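Local coordinates for protein F-93 (Sulfolobus virus 1, PDB 1TBX) that probably acts as a homodimeric winged-helix transcription factor that recognises a palindromic or pseudo-palindromic DNA target, at residues Glu10-Ala15 against Lys30-Glu35. Residues are numbered along the deposited sequence; the frame is centred on the assembly and turned at random.
Sequences EAIVLA and KKVNAE
With chi1 at 161°, Val32 sends CG1 anti to its own backbone N and CG2 anti to its carbonyl carbon, which aims the two methyls at different residues of helix 9-17. In Ile12 a chi1 of -59° sets CG1 beside the backbone N and puts CG2 anti to it, and this branch methyl is the group that reaches helix 25-33. Ile12 CG2 meets Val32 CG1 at 3.9 Å, one branch methyl against another, with the two side chains crossing at a slant. The second methyl of Val32 lies against main chain: its CG2 is 4.2 Å from Val13 CA. The two methyls of Val32 thus straddle two successive residues of the facing helix, Ile12 and Val13, and the closest CA pair lies at the same place, Val13 CA being 6.6 Å from Val32 CA. The CB of Val13 points across rather than at the partner helix, and its side chain packs on Ala46 and Leu50 of helix 40-52. All three residues are buried, and the interface between the segments is small and apolar, held by van der Waals contact. Met38, in the loop before helix 40-52, touches both Val13 and Val32, while Phe36 packs on Ile12. The same loop is tied back to helix 25-33 by a hydrogen bond from Met38 N to Asn33 OD1. Helix 9-17 therefore joins helices 25-33 and 40-52 in one apolar core, the three-helix bundle that, together with the hairpin of strands 56-61 and 64-69, makes up a winged-helix DNA-binding domain.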
loop_
_atom_site.group_PDB
_atom_site.type_symbol
_atom_site.label_atom_id
_atom_site.label_comp_id
_atom_site.label_asym_id
_atom_site.label_seq_id
_atom_site.Cartn_x
_atom_site.Cartn_y
_atom_site.Cartn_z
ATOM N N GLU A 10 5.321 -3.126 -6.367
ATOM C CA GLU A 10 5.931 -1.848 -6.685
ATOM C C GLU A 10 6.088 -0.999 -5.423
ATOM O O GLU A 10 7.119 -0.329 -5.217
ATOM C CB GLU A 10 5.013 -1.205 -7.686
ATOM C CG GLU A 10 4.000 -2.241 -8.172
ATOM C CD GLU A 10 2.588 -1.722 -8.134
ATOM O OE1 GLU A 10 2.438 -0.558 -7.771
ATOM O OE2 GLU A 10 1.620 -2.438 -8.482
ATOM N N ALA A 11 5.074 -1.054 -4.549
ATOM C CA ALA A 11 5.129 -0.335 -3.278
ATOM C C ALA A 11 6.217 -0.886 -2.351
ATOM O O ALA A 11 7.007 -0.128 -1.798
ATOM C CB ALA A 11 3.762 -0.333 -2.596
ATOM N N ILE A 12 6.267 -2.200 -2.166
ATOM C CA ILE A 12 7.297 -2.758 -1.293
ATOM C C ILE A 12 8.706 -2.431 -1.815
ATOM O O ILE A 12 9.541 -1.896 -1.058
ATOM C CB ILE A 12 7.114 -4.258 -1.137
ATOM C CG1 ILE A 12 5.736 -4.511 -0.549
ATOM C CG2 ILE A 12 8.155 -4.817 -0.209
ATOM C CD1 ILE A 12 5.195 -5.870 -0.840
ATOM N N VAL A 13 8.945 -2.735 -3.096
ATOM C CA VAL A 13 10.231 -2.589 -3.726
ATOM C C VAL A 13 10.629 -1.138 -3.585
ATOM O O VAL A 13 11.708 -0.830 -3.117
ATOM C CB VAL A 13 10.149 -2.985 -5.184
ATOM C CG1 VAL A 13 11.462 -2.632 -5.887
ATOM C CG2 VAL A 13 9.729 -4.548 -5.350
ATOM N N LEU A 14 9.727 -0.226 -3.889
ATOM C CA LEU A 14 10.039 1.184 -3.724
ATOM C C LEU A 14 10.480 1.569 -2.286
ATOM O O LEU A 14 11.500 2.244 -2.083
ATOM C CB LEU A 14 8.836 2.027 -4.184
ATOM C CG LEU A 14 9.188 3.477 -4.514
ATOM C CD1 LEU A 14 10.358 3.476 -5.477
ATOM C CD2 LEU A 14 7.974 4.265 -5.058
ATOM N N ALA A 15 9.699 1.145 -1.297
ATOM C CA ALA A 15 9.972 1.432 0.106
ATOM C C ALA A 15 11.341 0.914 0.480
ATOM O O ALA A 15 12.117 1.604 1.119
ATOM C CB ALA A 15 8.941 0.769 0.973
ATOM N N LYS A 30 16.791 -9.885 -2.807
ATOM C CA LYS A 30 16.978 -10.745 -1.641
ATOM C C LYS A 30 16.386 -10.140 -0.375
ATOM O O LYS A 30 15.723 -10.812 0.410
ATOM C CB LYS A 30 18.428 -11.032 -1.410
ATOM C CG LYS A 30 18.945 -12.070 -2.329
ATOM C CD LYS A 30 20.426 -11.949 -2.393
ATOM C CE LYS A 30 21.022 -13.156 -1.673
ATOM N NZ LYS A 30 22.327 -12.863 -1.006
ATOM N N LYS A 31 16.598 -8.860 -0.207
ATOM C CA LYS A 31 16.188 -8.137 0.972
ATOM C C LYS A 31 14.653 -8.061 1.091
ATOM O O LYS A 31 14.087 -8.350 2.148
ATOM C CB LYS A 31 16.732 -6.728 0.826
ATOM C CG LYS A 31 16.797 -5.946 2.065
ATOM C CD LYS A 31 17.698 -4.736 1.844
ATOM C CE LYS A 31 19.165 -5.112 1.924
ATOM N NZ LYS A 31 19.628 -5.132 3.333
ATOM N N VAL A 32 14.008 -7.636 0.006
ATOM C CA VAL A 32 12.568 -7.518 -0.084
ATOM C C VAL A 32 11.993 -8.888 0.242
ATOM O O VAL A 32 11.144 -9.054 1.146
ATOM C CB VAL A 32 12.127 -7.044 -1.509
ATOM C CG1 VAL A 32 10.680 -7.344 -1.795
ATOM C CG2 VAL A 32 12.360 -5.540 -1.671
ATOM N N ASN A 33 12.493 -9.887 -0.469
ATOM C CA ASN A 33 11.977 -11.215 -0.348
ATOM C C ASN A 33 12.081 -11.842 1.064
ATOM O O ASN A 33 11.190 -12.593 1.485
ATOM C CB ASN A 33 12.634 -12.056 -1.401
ATOM C CG ASN A 33 12.165 -13.447 -1.345
ATOM O OD1 ASN A 33 11.028 -13.749 -1.712
ATOM N ND2 ASN A 33 13.006 -14.317 -0.811
ATOM N N ALA A 34 13.163 -11.508 1.769
ATOM C CA ALA A 34 13.400 -11.859 3.179
ATOM C C ALA A 34 12.294 -11.378 4.126
ATOM O O ALA A 34 12.211 -11.870 5.241
ATOM C CB ALA A 34 14.763 -11.285 3.648
ATOM N N GLU A 35 11.459 -10.430 3.693
ATOM C CA GLU A 35 10.422 -9.858 4.550
ATOM C C GLU A 35 9.029 -9.967 3.968
ATOM O O GLU A 35 8.071 -10.131 4.690
ATOM C CB GLU A 35 10.674 -8.372 4.730
ATOM C CG GLU A 35 11.993 -8.040 5.376
ATOM C CD GLU A 35 11.830 -7.293 6.674
ATOM O OE1 GLU A 35 10.700 -7.236 7.205
ATOM O OE2 GLU A 35 12.833 -6.782 7.186
#